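Local coordinates for protein alanine racemase, biosynthetic (PDB 6A2F) that belongs to the biosynthetic alanine racemase family, whose subunits join a TIM-barrel domain carrying a lysine-bound pyridoxal phosphate to a mainly beta C-terminal domain, at residues 120-125 with 152-157; 137-142 with 181-186; 239-244 with 268-273; 285-290 with 319-324. One frame throughout, in Å; residues are numbered along the deposited sequence.

Interaction 1. Residues 120-125 with 152-157; sequences VWLKLD and RELNLI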
# COMPACT_ATOMS: atom_id res chain seq x y z
N VAL A 120 -5.62 18.31 27.23
CA VAL A 120 -4.67 17.22 27.40
C VAL A 120 -5.44 15.94 27.72
O VAL A 120 -6.26 15.91 28.64
CB VAL A 120 -3.66 17.53 28.53
CG1 VAL A 120 -2.77 16.33 28.80
CG2 VAL A 120 -2.81 18.75 28.18
N TRP A 121 -5.19 14.90 26.92
CA TRP A 121 -5.77 13.58 27.14
C TRP A 121 -4.66 12.65 27.62
O TRP A 121 -3.70 12.39 26.89
CB TRP A 121 -6.38 13.03 25.85
CG TRP A 121 -7.53 13.84 25.30
CD1 TRP A 121 -7.46 15.06 24.69
CD2 TRP A 121 -8.91 13.47 25.30
NE1 TRP A 121 -8.71 15.48 24.32
CE2 TRP A 121 -9.62 14.52 24.68
CE3 TRP A 121 -9.62 12.35 25.77
CZ2 TRP A 121 -11.02 14.49 24.51
CZ3 TRP A 121 -11.01 12.33 25.60
CH2 TRP A 121 -11.69 13.39 24.97
N LEU A 122 -4.79 12.16 28.85
CA LEU A 122 -3.84 11.21 29.41
C LEU A 122 -4.24 9.83 28.95
O LEU A 122 -5.39 9.42 29.10
CB LEU A 122 -3.84 11.28 30.94
CG LEU A 122 -3.21 12.48 31.65
CD1 LEU A 122 -3.49 12.43 33.14
CD2 LEU A 122 -1.71 12.53 31.39
N LYS A 123 -3.28 9.10 28.39
CA LYS A 123 -3.56 7.78 27.86
C LYS A 123 -3.24 6.67 28.84
O LYS A 123 -2.10 6.50 29.27
CB LYS A 123 -2.84 7.54 26.53
CG LYS A 123 -3.24 6.23 25.85
CD LYS A 123 -2.66 6.09 24.46
CE LYS A 123 -3.29 7.07 23.49
NZ LYS A 123 -2.70 6.90 22.13
N LEU A 124 -4.27 5.91 29.18
CA LEU A 124 -4.13 4.71 29.98
C LEU A 124 -3.84 3.52 29.07
O LEU A 124 -4.53 3.30 28.07
CB LEU A 124 -5.42 4.45 30.77
CG LEU A 124 -5.57 3.10 31.48
CD1 LEU A 124 -4.64 3.01 32.69
CD2 LEU A 124 -7.01 2.89 31.89
N ASP A 125 -2.89 2.70 29.48
CA ASP A 125 -2.63 1.46 28.78
C ASP A 125 -3.45 0.48 29.62
O ASP A 125 -3.09 0.18 30.75
CB ASP A 125 -1.16 1.09 28.82
CG ASP A 125 -0.89 -0.30 28.28
OD1 ASP A 125 -1.79 -0.90 27.69
OD2 ASP A 125 0.24 -0.79 28.47
N ARG A 152 -5.76 22.97 29.72
CA ARG A 152 -7.09 23.52 29.76
C ARG A 152 -8.06 22.44 30.21
O ARG A 152 -8.72 22.56 31.22
CB ARG A 152 -7.46 24.04 28.38
CG ARG A 152 -8.85 24.64 28.28
CD ARG A 152 -9.16 24.99 26.84
NE ARG A 152 -10.52 25.48 26.68
CZ ARG A 152 -11.58 24.70 26.56
NH1 ARG A 152 -12.78 25.24 26.43
NH2 ARG A 152 -11.45 23.39 26.57
N GLU A 153 -8.06 21.33 29.50
CA GLU A 153 -8.92 20.22 29.84
C GLU A 153 -8.04 19.06 30.18
O GLU A 153 -7.09 18.79 29.47
CB GLU A 153 -9.76 19.80 28.63
CG GLU A 153 -11.20 20.26 28.58
CD GLU A 153 -11.94 19.70 27.38
OE1 GLU A 153 -11.37 18.86 26.68
OE2 GLU A 153 -13.08 20.10 27.12
N LEU A 154 -8.30 18.41 31.29
CA LEU A 154 -7.55 17.19 31.58
C LEU A 154 -8.50 16.01 31.40
O LEU A 154 -9.55 15.94 32.03
CB LEU A 154 -6.92 17.22 32.98
CG LEU A 154 -5.87 16.13 33.26
CD1 LEU A 154 -4.75 16.12 32.22
CD2 LEU A 154 -5.30 16.26 34.66
N ASN A 155 -8.11 15.09 30.51
CA ASN A 155 -9.01 14.04 30.03
C ASN A 155 -8.40 12.65 30.15
O ASN A 155 -7.20 12.51 30.41
CB ASN A 155 -9.40 14.32 28.57
CG ASN A 155 -10.08 15.66 28.39
OD1 ASN A 155 -10.70 16.19 29.31
ND2 ASN A 155 -9.98 16.22 27.20
N LEU A 156 -9.24 11.63 29.98
CA LEU A 156 -8.78 10.24 30.01
C LEU A 156 -9.11 9.51 28.71
O LEU A 156 -10.23 9.60 28.20
CB LEU A 156 -9.37 9.49 31.22
CG LEU A 156 -8.97 8.02 31.40
CD1 LEU A 156 -7.51 7.87 31.80
CD2 LEU A 156 -9.88 7.33 32.41
N ILE A 157 -8.12 8.79 28.18
CA ILE A 157 -8.29 8.00 26.96
C ILE A 157 -7.62 6.63 27.08
O ILE A 157 -6.53 6.49 27.65
CB ILE A 157 -7.83 8.78 25.69
CG1 ILE A 157 -8.27 8.06 24.40
CG2 ILE A 157 -6.32 9.05 25.70
CD1 ILE A 157 -7.98 8.81 23.12
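V120 N donates to E153 O over 2.7 Å, nearly straight, and begins a parallel ladder between neighbouring strands of the TIM-barrel domain. Strand 118-123, helix 135-145 and strand 151-157 make one beta-alpha-beta unit, so both strands run the same way, with their axes 32° apart. V120 pairs with L154, W121 with N155, L122 with L156 and K123 with I157. The backbone bonds pass back and forth: N155 N to V120 O, L122 N to N155 O, I157 N to L122 O, and L124 N to I157 O.

V120, L122, L154 and L156 share one face of the sheet. Branched and aliphatic, L122, L154 and L156 pack under helix 135-145, while V120 leans on I100. L154 CD1 sits 4.0 Å from V120 CG1 and equally near L122 CG.

The other face bears W121, K123, N155 and I157. N155 CB lies over the six-membered ring of W121, 3.7 Å from its centroid, as a CH-pi contact, while ND2 hangs over the indole toward its rim. The W121 side chain has CG beside its own backbone N (chi1 -63°), which lays the ring across N155; ring and amide stand steeply to one another. I157 CG2 adds aliphatic bulk 4.0 Å from W121 CB. The two nearby donors take separate acceptors. W121 NE1 bonds D97, whereas N155 uses E153, a carboxylate that R75 also holds. N155 ND2 meets E153 OE1 at 3.0 Å with an N-H...O angle of 177°, the oxygen lying in the N155 amide plane and met on its anti side, somewhat out of the carboxylate plane.

Interaction 2. Residues 137-142 with 181-186; sequences ALRAWH and LLDLDF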
# COMPACT_ATOMS: atom_id res chain seq x y z
N ALA A 137 1.09 5.39 37.37
CA ALA A 137 1.74 6.49 36.68
C ALA A 137 0.73 7.55 36.22
O ALA A 137 1.00 8.75 36.29
CB ALA A 137 2.57 5.98 35.51
N LEU A 138 -0.44 7.10 35.76
CA LEU A 138 -1.48 8.02 35.31
C LEU A 138 -2.01 8.87 36.45
O LEU A 138 -2.23 10.07 36.29
CB LEU A 138 -2.62 7.29 34.59
CG LEU A 138 -3.44 8.18 33.64
CD1 LEU A 138 -3.83 7.42 32.39
CD2 LEU A 138 -4.67 8.78 34.32
N ARG A 139 -2.20 8.25 37.62
CA ARG A 139 -2.62 8.99 38.81
C ARG A 139 -1.57 10.05 39.16
O ARG A 139 -1.92 11.20 39.43
CB ARG A 139 -2.88 8.05 40.00
CG ARG A 139 -3.78 6.87 39.65
CD ARG A 139 -4.18 6.04 40.86
NE ARG A 139 -5.46 6.50 41.40
CZ ARG A 139 -6.63 5.92 41.17
NH1 ARG A 139 -6.71 4.83 40.41
NH2 ARG A 139 -7.72 6.43 41.70
N ALA A 140 -0.30 9.66 39.11
CA ALA A 140 0.81 10.58 39.36
C ALA A 140 0.79 11.77 38.41
O ALA A 140 0.94 12.92 38.84
CB ALA A 140 2.14 9.84 39.28
N TRP A 141 0.61 11.49 37.12
CA TRP A 141 0.55 12.55 36.10
C TRP A 141 -0.70 13.41 36.23
O TRP A 141 -0.66 14.61 35.95
CB TRP A 141 0.71 11.97 34.69
CG TRP A 141 2.14 11.74 34.37
CD1 TRP A 141 2.84 10.58 34.53
CD2 TRP A 141 3.07 12.71 33.87
NE1 TRP A 141 4.15 10.76 34.15
CE2 TRP A 141 4.32 12.05 33.74
CE3 TRP A 141 2.98 14.06 33.52
CZ2 TRP A 141 5.46 12.70 33.27
CZ3 TRP A 141 4.11 14.70 33.05
CH2 TRP A 141 5.34 14.03 32.93
N HIS A 142 -1.81 12.81 36.68
CA HIS A 142 -3.02 13.57 36.96
C HIS A 142 -2.74 14.61 38.05
O HIS A 142 -3.10 15.78 37.90
CB HIS A 142 -4.19 12.67 37.35
CG HIS A 142 -5.47 13.42 37.59
ND1 HIS A 142 -5.78 14.00 38.80
CD2 HIS A 142 -6.49 13.72 36.75
CE1 HIS A 142 -6.95 14.60 38.71
NE2 HIS A 142 -7.41 14.45 37.48
N LEU A 181 -10.32 4.43 37.40
CA LEU A 181 -9.70 5.75 37.46
C LEU A 181 -10.72 6.88 37.54
O LEU A 181 -10.35 8.04 37.67
CB LEU A 181 -8.76 5.96 36.27
CG LEU A 181 -7.48 5.13 36.16
CD1 LEU A 181 -6.86 5.34 34.79
CD2 LEU A 181 -6.48 5.47 37.26
N LEU A 182 -12.00 6.53 37.47
CA LEU A 182 -13.06 7.54 37.36
C LEU A 182 -13.42 8.23 38.69
O LEU A 182 -14.37 9.01 38.76
CB LEU A 182 -14.29 6.97 36.64
CG LEU A 182 -14.09 6.45 35.20
CD1 LEU A 182 -15.43 6.29 34.49
CD2 LEU A 182 -13.18 7.35 34.37
N ASP A 183 -12.63 7.95 39.72
CA ASP A 183 -12.66 8.73 40.96
C ASP A 183 -11.91 10.05 40.77
O ASP A 183 -12.13 11.01 41.52
CB ASP A 183 -12.06 7.94 42.12
CG ASP A 183 -10.65 7.45 41.82
OD1 ASP A 183 -10.50 6.47 41.06
OD2 ASP A 183 -9.69 8.05 42.34
N LEU A 184 -11.03 10.09 39.77
CA LEU A 184 -10.25 11.29 39.44
C LEU A 184 -11.05 12.28 38.60
O LEU A 184 -11.90 11.89 37.80
CB LEU A 184 -8.97 10.92 38.68
CG LEU A 184 -7.94 9.99 39.33
CD1 LEU A 184 -6.94 9.53 38.28
CD2 LEU A 184 -7.24 10.66 40.51
N ASP A 185 -10.76 13.56 38.79
CA ASP A 185 -11.44 14.64 38.07
C ASP A 185 -10.98 14.73 36.62
O ASP A 185 -9.87 15.20 36.32
CB ASP A 185 -11.22 15.98 38.79
CG ASP A 185 -12.12 17.10 38.27
OD1 ASP A 185 -12.66 16.99 37.14
OD2 ASP A 185 -12.27 18.11 38.99
N PHE A 186 -11.84 14.27 35.72
CA PHE A 186 -11.61 14.34 34.28
C PHE A 186 -12.71 15.14 33.60
O PHE A 186 -13.89 14.99 33.92
CB PHE A 186 -11.57 12.93 33.68
CG PHE A 186 -10.29 12.18 33.92
CD1 PHE A 186 -9.08 12.66 33.41
CD2 PHE A 186 -10.29 10.99 34.63
CE1 PHE A 186 -7.90 11.96 33.62
CE2 PHE A 186 -9.11 10.28 34.84
CZ PHE A 186 -7.91 10.77 34.33
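H142 NE2 donates to D185 O at 2.8 Å, in the plane of its ring and nearly straight at 170°, and this bond lies in the closely packed half of the contact. The histidine's CG is anti to the backbone N (chi1 -177°), which carries the ring off helix 135-145 and in among residues 184-186. L184 covers one face: its CB lies 4.1 Å from the imidazole centroid, almost directly over the centre. The H142 edge turns toward the face of F186 in a T-shaped pair, centroids 5.3 Å apart and planes at 75°. Histidine suits the place because one flat ring offers a polar N-H at its rim and a face for a leucine. D185 O takes a second bond from R146, so the loop carbonyl is held by two donors. Beside the rings, L138 CD2 packs 3.8 Å from F186 CZ at the edge of the phenyl group and 4.1 Å from L181 CD1, closing the side nearest the barrel strands.

The opposite character appears at R139 and D183, where the aspartate is exposed and the contact is a charged bridge at the rim. R139 bends at chi3, bringing NH2 2.6 Å from D183 OD2 in a salt bridge, with guanidinium and carboxylate nearly coplanar; the further bond from NH2 to D183 OD1 is weak. R139 NH1 also reaches G180 O. Long and flexible, the arginine can leave a helix and still meet the type I turn from L181 to L184. Here an outer helix of a TIM barrel holds the loop that leads from the next helix, 169-179, to strand 189-190.

Interaction 3. Residues 239-244 with 268-273; sequences QLISLR and TVSCGY. With DLY (D-lysine), chain D.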
# COMPACT_ATOMS: atom_id res chain seq x y z
N GLN A 239 -11.23 -2.39 -15.20
CA GLN A 239 -11.76 -2.95 -16.44
C GLN A 239 -11.00 -4.18 -16.90
O GLN A 239 -9.82 -4.35 -16.58
CB GLN A 239 -11.73 -1.91 -17.56
CG GLN A 239 -13.03 -1.15 -17.77
CD GLN A 239 -12.88 0.01 -18.72
OE1 GLN A 239 -12.25 -0.11 -19.78
NE2 GLN A 239 -13.44 1.16 -18.35
N LEU A 240 -11.69 -5.02 -17.67
CA LEU A 240 -11.03 -6.08 -18.42
C LEU A 240 -10.28 -5.44 -19.58
O LEU A 240 -10.87 -4.72 -20.39
CB LEU A 240 -12.06 -7.08 -18.96
CG LEU A 240 -12.82 -7.97 -17.98
CD1 LEU A 240 -13.78 -8.84 -18.76
CD2 LEU A 240 -11.88 -8.83 -17.14
N ILE A 241 -8.97 -5.69 -19.63
CA ILE A 241 -8.09 -5.13 -20.66
C ILE A 241 -7.57 -6.22 -21.60
O ILE A 241 -6.92 -5.93 -22.61
CB ILE A 241 -6.91 -4.33 -20.04
CG1 ILE A 241 -6.01 -5.24 -19.18
CG2 ILE A 241 -7.44 -3.15 -19.24
CD1 ILE A 241 -4.72 -4.60 -18.71
N SER A 242 -7.86 -7.47 -21.24
CA SER A 242 -7.49 -8.62 -22.06
C SER A 242 -8.37 -9.82 -21.74
O SER A 242 -8.87 -9.97 -20.62
CB SER A 242 -6.02 -8.98 -21.85
OG SER A 242 -5.64 -10.03 -22.73
N LEU A 243 -8.55 -10.68 -22.74
CA LEU A 243 -9.32 -11.90 -22.60
C LEU A 243 -8.68 -13.00 -23.44
O LEU A 243 -8.38 -12.79 -24.62
CB LEU A 243 -10.77 -11.65 -23.00
CG LEU A 243 -11.89 -12.66 -22.69
CD1 LEU A 243 -11.69 -13.38 -21.36
CD2 LEU A 243 -13.21 -11.92 -22.70
N ARG A 244 -8.45 -14.16 -22.82
CA ARG A 244 -7.70 -15.26 -23.43
C ARG A 244 -8.39 -16.62 -23.26
O ARG A 244 -9.13 -16.85 -22.30
CB ARG A 244 -6.30 -15.38 -22.82
CG ARG A 244 -5.27 -14.41 -23.37
CD ARG A 244 -3.88 -15.01 -23.29
NE ARG A 244 -3.40 -15.52 -24.58
CZ ARG A 244 -3.42 -16.80 -24.96
NH1 ARG A 244 -3.89 -17.75 -24.15
NH2 ARG A 244 -2.96 -17.15 -26.15
N THR A 268 -7.75 -10.32 -17.99
CA THR A 268 -6.78 -9.50 -17.25
C THR A 268 -7.40 -8.16 -16.87
O THR A 268 -8.08 -7.52 -17.68
CB THR A 268 -5.48 -9.31 -18.06
OG1 THR A 268 -4.97 -10.58 -18.46
CG2 THR A 268 -4.41 -8.58 -17.24
N VAL A 269 -7.17 -7.74 -15.62
CA VAL A 269 -7.78 -6.55 -15.05
C VAL A 269 -6.73 -5.47 -14.76
O VAL A 269 -5.60 -5.77 -14.35
CB VAL A 269 -8.58 -6.89 -13.77
CG1 VAL A 269 -9.13 -5.64 -13.10
CG2 VAL A 269 -9.70 -7.86 -14.09
N SER A 270 -7.13 -4.21 -14.97
CA SER A 270 -6.27 -3.05 -14.78
C SER A 270 -6.15 -2.63 -13.31
O SER A 270 -6.47 -1.50 -12.94
CB SER A 270 -6.78 -1.89 -15.63
OG SER A 270 -8.16 -1.66 -15.39
N CYS A 271 -5.68 -3.56 -12.48
CA CYS A 271 -5.45 -3.32 -11.06
C CYS A 271 -4.43 -4.32 -10.54
O CYS A 271 -4.52 -5.50 -10.83
CB CYS A 271 -6.75 -3.43 -10.25
SG CYS A 271 -6.56 -3.07 -8.49
N GLY A 272 -3.45 -3.83 -9.78
CA GLY A 272 -2.41 -4.69 -9.21
C GLY A 272 -1.96 -4.22 -7.85
O GLY A 272 -2.52 -3.27 -7.30
N TYR A 273 -0.94 -4.88 -7.30
CA TYR A 273 -0.53 -4.60 -5.91
C TYR A 273 0.04 -3.19 -5.67
O TYR A 273 0.00 -2.70 -4.54
CB TYR A 273 0.37 -5.70 -5.32
CG TYR A 273 1.68 -5.97 -6.03
CD1 TYR A 273 2.75 -5.09 -5.95
CD2 TYR A 273 1.85 -7.15 -6.77
CE1 TYR A 273 3.95 -5.35 -6.60
CE2 TYR A 273 3.05 -7.42 -7.42
CZ TYR A 273 4.09 -6.52 -7.33
OH TYR A 273 5.27 -6.80 -7.98
N DLY D . 3.30 -8.24 -15.38
CA DLY D . 3.92 -7.13 -14.59
C DLY D . 2.94 -6.00 -14.37
O DLY D . 3.15 -4.89 -14.86
CB DLY D . 4.38 -7.68 -13.25
CG DLY D . 5.68 -7.05 -12.74
CD DLY D . 5.71 -7.02 -11.22
CE DLY D . 6.18 -8.34 -10.63
NZ DLY D . 5.19 -8.80 -9.68
OXT DLY D . 1.91 -6.13 -13.71
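A classic beta bulge joins strand 234-246 to strand 264-269 in the C-terminal beta domain: I241 and S242 both stand opposite T268. I241 N donates to T268 O at 2.8 Å and T268 N to S242 O at 2.9 Å, so one residue serves two on the bulged strand. T268 CB packs 3.8 Å from S242 CB, and small side chains suit this pair because the second subunit packs there, with S242 OG bonded to R130 O of that subunit. On the opposite face L240 CD2 meets V269 CG2 at 3.9 Å.

Beyond the bulge S270 grips Q239 twice. Its N donates to Q239 O at 3.1 Å, while its OG accepts from Q239 N at 3.2 Å. The hydroxyl sits between its own backbone N and carbonyl carbon (chi1 52°), folded back toward the strand, and also bonds P3 O. S270 centres an inverse gamma turn, after which the chain leaves the strand and reaches Y273. D-lysine NZ approaches that ring in its plane and donates to Y273 OH at 2.6 Å; S301 and D303 hold the same ligand. A bulged antiparallel strand pair thus runs on, through a turn, into the wall of a D-lysine pocket.

Interaction 4. Residues 285-290 with 319-324; sequences TPVLVG and DPVELW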
# COMPACT_ATOMS: atom_id res chain seq x y z
N THR A 285 -10.39 -15.58 -4.47
CA THR A 285 -10.70 -14.22 -4.01
C THR A 285 -11.77 -13.65 -4.94
O THR A 285 -11.61 -13.68 -6.16
CB THR A 285 -9.44 -13.33 -4.01
OG1 THR A 285 -8.47 -13.88 -3.11
CG2 THR A 285 -9.77 -11.92 -3.57
N PRO A 286 -12.88 -13.15 -4.37
CA PRO A 286 -14.02 -12.72 -5.18
C PRO A 286 -13.79 -11.41 -5.92
O PRO A 286 -13.04 -10.53 -5.45
CB PRO A 286 -15.14 -12.56 -4.14
CG PRO A 286 -14.42 -12.23 -2.88
CD PRO A 286 -13.16 -13.04 -2.92
N VAL A 287 -14.45 -11.29 -7.08
CA VAL A 287 -14.46 -10.07 -7.87
C VAL A 287 -15.80 -9.97 -8.62
O VAL A 287 -16.49 -10.98 -8.81
CB VAL A 287 -13.25 -10.02 -8.83
CG1 VAL A 287 -13.59 -10.58 -10.20
CG2 VAL A 287 -12.72 -8.60 -8.95
N LEU A 288 -16.17 -8.76 -9.03
CA LEU A 288 -17.34 -8.59 -9.89
C LEU A 288 -16.95 -8.19 -11.31
O LEU A 288 -16.17 -7.26 -11.51
CB LEU A 288 -18.31 -7.55 -9.31
CG LEU A 288 -19.03 -7.81 -7.98
CD1 LEU A 288 -20.18 -6.83 -7.82
CD2 LEU A 288 -19.53 -9.24 -7.85
N VAL A 289 -17.49 -8.92 -12.29
CA VAL A 289 -17.31 -8.59 -13.70
C VAL A 289 -18.69 -8.35 -14.30
O VAL A 289 -19.51 -9.26 -14.37
CB VAL A 289 -16.56 -9.71 -14.47
CG1 VAL A 289 -16.33 -9.30 -15.93
CG2 VAL A 289 -15.23 -10.04 -13.80
N GLY A 290 -18.94 -7.11 -14.70
CA GLY A 290 -20.26 -6.70 -15.18
C GLY A 290 -21.34 -6.88 -14.13
O GLY A 290 -22.49 -7.21 -14.45
N ASP A 319 -15.34 -4.37 -20.15
CA ASP A 319 -16.33 -4.54 -19.09
C ASP A 319 -15.82 -4.05 -17.73
O ASP A 319 -14.65 -4.25 -17.40
CB ASP A 319 -16.78 -6.00 -18.98
CG ASP A 319 -17.74 -6.42 -20.11
OD1 ASP A 319 -18.06 -5.59 -21.00
OD2 ASP A 319 -18.18 -7.59 -20.10
N PRO A 320 -16.70 -3.41 -16.93
CA PRO A 320 -16.30 -2.90 -15.62
C PRO A 320 -16.01 -4.03 -14.63
O PRO A 320 -16.71 -5.04 -14.62
CB PRO A 320 -17.52 -2.09 -15.17
CG PRO A 320 -18.67 -2.68 -15.92
CD PRO A 320 -18.10 -3.08 -17.25
N VAL A 321 -14.98 -3.85 -13.82
CA VAL A 321 -14.62 -4.82 -12.79
C VAL A 321 -14.64 -4.14 -11.42
O VAL A 321 -13.87 -3.21 -11.18
CB VAL A 321 -13.24 -5.45 -13.05
CG1 VAL A 321 -12.79 -6.30 -11.87
CG2 VAL A 321 -13.25 -6.29 -14.32
N GLU A 322 -15.53 -4.59 -10.54
CA GLU A 322 -15.55 -4.10 -9.16
C GLU A 322 -14.64 -4.94 -8.26
O GLU A 322 -14.90 -6.13 -8.04
CB GLU A 322 -16.98 -4.05 -8.60
CG GLU A 322 -17.05 -3.43 -7.21
CD GLU A 322 -18.47 -3.21 -6.71
OE1 GLU A 322 -18.74 -3.54 -5.54
OE2 GLU A 322 -19.31 -2.70 -7.48
N LEU A 323 -13.56 -4.33 -7.77
CA LEU A 323 -12.66 -4.99 -6.83
C LEU A 323 -13.27 -4.96 -5.43
O LEU A 323 -13.15 -5.92 -4.68
CB LEU A 323 -11.27 -4.35 -6.83
CG LEU A 323 -10.28 -4.53 -8.00
CD1 LEU A 323 -10.26 -5.94 -8.58
CD2 LEU A 323 -10.51 -3.50 -9.09
N TRP A 324 -13.90 -3.83 -5.10
CA TRP A 324 -14.77 -3.72 -3.93
C TRP A 324 -15.63 -2.46 -4.00
O TRP A 324 -15.28 -1.51 -4.71
CB TRP A 324 -14.00 -3.78 -2.60
CG TRP A 324 -12.92 -2.75 -2.40
CD1 TRP A 324 -13.09 -1.42 -2.10
CD2 TRP A 324 -11.51 -2.97 -2.45
NE1 TRP A 324 -11.86 -0.81 -1.97
CE2 TRP A 324 -10.88 -1.73 -2.18
CE3 TRP A 324 -10.72 -4.10 -2.70
CZ2 TRP A 324 -9.49 -1.59 -2.15
CZ3 TRP A 324 -9.33 -3.95 -2.68
CH2 TRP A 324 -8.73 -2.71 -2.40
O HOH W 1 -11.54 -8.30 -5.65
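V287 and L323 lie side by side and point the same way, with V287 CG2 3.6 Å from L323 CD1. V287 CG2 is also 3.7 Å from V321 CG1, packs against both aliphatic groups and sits by the backbone O of E322. L323 has its CB turned away from strand 286-289, but its branched end bends back to bring CD1 to the valine. V289 CG2 and V321 CG2 meet more loosely on this buried face, where beta-branched residues suit the extended chain.

On the other face L288 and E322 also run alongside each other, CB to CB 3.8 Å. E322 has CG anti to the backbone N (chi1 -175°) and stays extended, so its aliphatic stem follows the leucine and its carboxylate carbon CD comes level with L288 CD1, 4.2 Å away; E322 OE1 accepts from the amides of G327 and L328. The pair is a hydrogen-bonded one in an antiparallel ladder of the C-terminal beta domain, the strands running at 153°. L288 N donates to E322 O at 3.1 Å, and E322 N returns a bond of 2.9 Å to L288 O. V321 CA lies close to that same L288 O, adding a CA-H...O contact.

At one end P320, which has no N-H to give, serves as acceptor: G290 N points straight at P320 O, 3.0 Å away. G290 has a positive phi of 60°, a conformation glycine takes easily as the strand turns off. At the other end the chain turns a corner at L323, and a water fills in for direct pairing, donating to P286 O at 2.7 Å and to L323 O.

From the N terminus, interactions 1 and 2 come first, tie the TIM-barrel domain, and cross: 120-125, 137-142, 152-157 and 181-186 alternate along the chain. Interaction 1 closes the beta-alpha-beta loop around helix 135-145; interaction 2 ties that helix to the loop after helix 169-179, and the two meet where F186 and H142 pack on N155 and L154. About 49 Å from interaction 1, centre to centre, in the C-terminal beta domain, interaction 3 closes the loop from 239-244 to 268-273. Interaction 4 follows it in series, joining 285-290 to 319-324 in the same domain. They share one sheet, strand 320-322 lying beside strand 234-246, with L240 N probably bonded to D319 O.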